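Local atomic coordinates of phosphatidylethanolamine-binding protein (Plasmodium vivax, PDB entry 2GZQ), a protein that probably binds phosphatidylethanolamine or related phospholipid head groups. Residues 79-84 with 100-105. Numbering follows the deposited sequence.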
loop_
_atom_site.group_PDB
_atom_site.type_symbol
_atom_site.label_atom_id
_atom_site.label_comp_id
_atom_site.label_asym_id
_atom_site.label_seq_id
_atom_site.Cartn_x
_atom_site.Cartn_y
_atom_site.Cartn_z
ATOM N N TYR A 79 10.328 -7.680 0.985
ATOM C CA TYR A 79 9.355 -6.606 0.999
ATOM C C TYR A 79 8.020 -7.073 1.526
ATOM O O TYR A 79 7.576 -8.195 1.291
ATOM C CB TYR A 79 9.137 -6.018 -0.399
ATOM C CG TYR A 79 10.349 -5.347 -1.035
ATOM C CD1 TYR A 79 10.705 -5.638 -2.324
ATOM C CD2 TYR A 79 11.115 -4.435 -0.339
ATOM C CE1 TYR A 79 11.796 -5.035 -2.928
ATOM C CE2 TYR A 79 12.219 -3.830 -0.929
ATOM C CZ TYR A 79 12.542 -4.125 -2.228
ATOM O OH TYR A 79 13.653 -3.499 -2.760
ATOM N N ILE A 80 7.377 -6.133 2.188
ATOM C CA ILE A 80 5.957 -6.209 2.527
ATOM C C ILE A 80 5.284 -4.978 1.933
ATOM O O ILE A 80 5.790 -3.856 2.057
ATOM C CB ILE A 80 5.739 -6.349 4.068
ATOM C CG1 ILE A 80 4.257 -6.463 4.385
ATOM C CG2 ILE A 80 6.445 -5.248 4.831
ATOM C CD1 ILE A 80 3.975 -6.882 5.831
ATOM N N LEU A 81 4.162 -5.198 1.258
ATOM C CA LEU A 81 3.474 -4.162 0.498
ATOM C C LEU A 81 2.052 -4.047 1.013
ATOM O O LEU A 81 1.338 -5.047 1.116
ATOM C CB LEU A 81 3.470 -4.569 -0.975
ATOM C CG LEU A 81 2.762 -3.627 -1.937
ATOM C CD1 LEU A 81 3.282 -2.219 -1.932
ATOM C CD2 LEU A 81 2.836 -4.173 -3.347
ATOM N N PHE A 82 1.646 -2.819 1.310
ATOM C CA PHE A 82 0.294 -2.526 1.724
ATOM C C PHE A 82 -0.310 -1.567 0.696
ATOM O O PHE A 82 0.360 -0.589 0.310
ATOM C CB PHE A 82 0.264 -1.807 3.089
ATOM C CG PHE A 82 0.810 -2.595 4.252
ATOM C CD1 PHE A 82 0.576 -3.940 4.411
ATOM C CD2 PHE A 82 1.563 -1.969 5.236
ATOM C CE1 PHE A 82 1.073 -4.613 5.512
ATOM C CE2 PHE A 82 2.022 -2.640 6.313
ATOM C CZ PHE A 82 1.809 -3.954 6.456
HETATM N N MSE A 83 -1.557 -1.782 0.302
HETATM C CA MSE A 83 -2.297 -0.783 -0.392
HETATM C C MSE A 83 -3.439 -0.299 0.492
HETATM O O MSE A 83 -4.182 -1.115 1.062
HETATM C CB MSE A 83 -2.822 -1.428 -1.634
HETATM C CG MSE A 83 -3.640 -0.550 -2.462
HETATM SE SE MSE A 83 -4.558 -1.721 -3.611
HETATM C CE MSE A 83 -5.720 -0.437 -4.480
ATOM N N ILE A 84 -3.547 1.022 0.628
ATOM C CA ILE A 84 -4.481 1.652 1.548
ATOM C C ILE A 84 -5.245 2.788 0.894
ATOM O O ILE A 84 -4.794 3.398 -0.072
ATOM C CB ILE A 84 -3.817 2.174 2.828
ATOM C CG1 ILE A 84 -2.765 3.209 2.489
ATOM C CG2 ILE A 84 -3.232 1.042 3.634
ATOM C CD1 ILE A 84 -2.409 4.099 3.629
ATOM N N VAL A 100 -7.529 -0.810 4.508
ATOM C CA VAL A 100 -6.523 -1.650 3.897
ATOM C C VAL A 100 -7.108 -2.567 2.814
ATOM O O VAL A 100 -7.893 -3.467 3.089
ATOM C CB VAL A 100 -5.655 -2.395 4.950
ATOM C CG1 VAL A 100 -6.493 -3.203 5.901
ATOM C CG2 VAL A 100 -4.574 -3.248 4.258
ATOM N N HIS A 101 -6.708 -2.287 1.581
ATOM C CA HIS A 101 -7.108 -3.059 0.429
ATOM C C HIS A 101 -6.331 -4.348 0.233
ATOM O O HIS A 101 -6.867 -5.291 -0.377
ATOM C CB HIS A 101 -6.963 -2.176 -0.813
ATOM C CG HIS A 101 -7.961 -1.081 -0.859
ATOM N ND1 HIS A 101 -9.275 -1.306 -1.169
ATOM C CD2 HIS A 101 -7.867 0.241 -0.572
ATOM C CE1 HIS A 101 -9.953 -0.169 -1.079
ATOM N NE2 HIS A 101 -9.115 0.788 -0.721
ATOM N N TRP A 102 -5.074 -4.398 0.648
ATOM C CA TRP A 102 -4.179 -5.477 0.227
ATOM C C TRP A 102 -2.960 -5.451 1.109
ATOM O O TRP A 102 -2.424 -4.376 1.385
ATOM C CB TRP A 102 -3.807 -5.270 -1.250
ATOM C CG TRP A 102 -2.963 -6.338 -1.873
ATOM C CD1 TRP A 102 -2.953 -7.677 -1.591
ATOM C CD2 TRP A 102 -2.013 -6.133 -2.914
ATOM N NE1 TRP A 102 -2.047 -8.315 -2.409
ATOM C CE2 TRP A 102 -1.454 -7.385 -3.225
ATOM C CE3 TRP A 102 -1.584 -5.000 -3.618
ATOM C CZ2 TRP A 102 -0.462 -7.540 -4.181
ATOM C CZ3 TRP A 102 -0.613 -5.160 -4.593
ATOM C CH2 TRP A 102 -0.063 -6.422 -4.872
ATOM N N ALA A 103 -2.523 -6.624 1.558
ATOM C CA ALA A 103 -1.253 -6.773 2.265
ATOM C C ALA A 103 -0.598 -8.066 1.870
ATOM O O ALA A 103 -1.161 -9.148 2.068
ATOM C CB ALA A 103 -1.443 -6.757 3.777
ATOM N N VAL A 104 0.612 -7.982 1.330
ATOM C CA VAL A 104 1.355 -9.154 0.901
ATOM C C VAL A 104 2.780 -8.991 1.408
ATOM O O VAL A 104 3.375 -7.930 1.308
ATOM C CB VAL A 104 1.258 -9.370 -0.627
ATOM C CG1 VAL A 104 1.762 -8.166 -1.409
ATOM C CG2 VAL A 104 1.965 -10.628 -1.047
ATOM N N SER A 105 3.314 -10.076 1.960
ATOM C CA SER A 105 4.603 -10.071 2.619
ATOM C C SER A 105 5.483 -11.195 2.111
ATOM O O SER A 105 4.988 -12.275 1.794
ATOM C CB SER A 105 4.329 -10.210 4.111
ATOM O OG SER A 105 5.509 -10.183 4.897
#
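Leu81 and Trp102 meet obliquely on one face of an antiparallel strand pair, the methyl CD2 of Leu81 lying 3.8 Å from CZ3 of the indole. The first torsion of Trp102 (chi1 -176°) sends the ring off this face and leans it toward Val104, whose CG1, from the same strand, sits over one indole face, offset toward the rim. Selenomethionine Met83 shares this side, its CB 4.0 Å from Trp102 CB. The other face carries Phe82, whose CD1 edge abuts Ala103 CB at 3.5 Å, while Phe172 meets this ring edge-to-face; farther along, Ile80 CD1 packs beside Ser105 OG at 3.8 Å.

Between these layers, Leu81 and Val104 exchange two nearly straight backbone bonds, Leu81 N to Val104 O 2.8 Å and Val104 N to Leu81 O 3.0 Å. Met83 N donates to Trp102 O at 2.9 Å, but Met83 O faces two donors: His101 N at 2.8 Å and, weakly, Trp102 N. This is a classic beta bulge, with His101 and Trp102 both opposite Met83, and beyond it Ile84 pairs with Val100. The outlying polar groups turn elsewhere: His101 ND1 bonds to Val127 O and Ser105 OG to Lys152 O. Strands 77-85 and 99-107 are inner neighbours in the six-stranded mixed sheet of this PEBP-family fold. Their paired amides and carbonyls are thus satisfied between two largely apolar faces, and the bulge gives Met83 O its second donor.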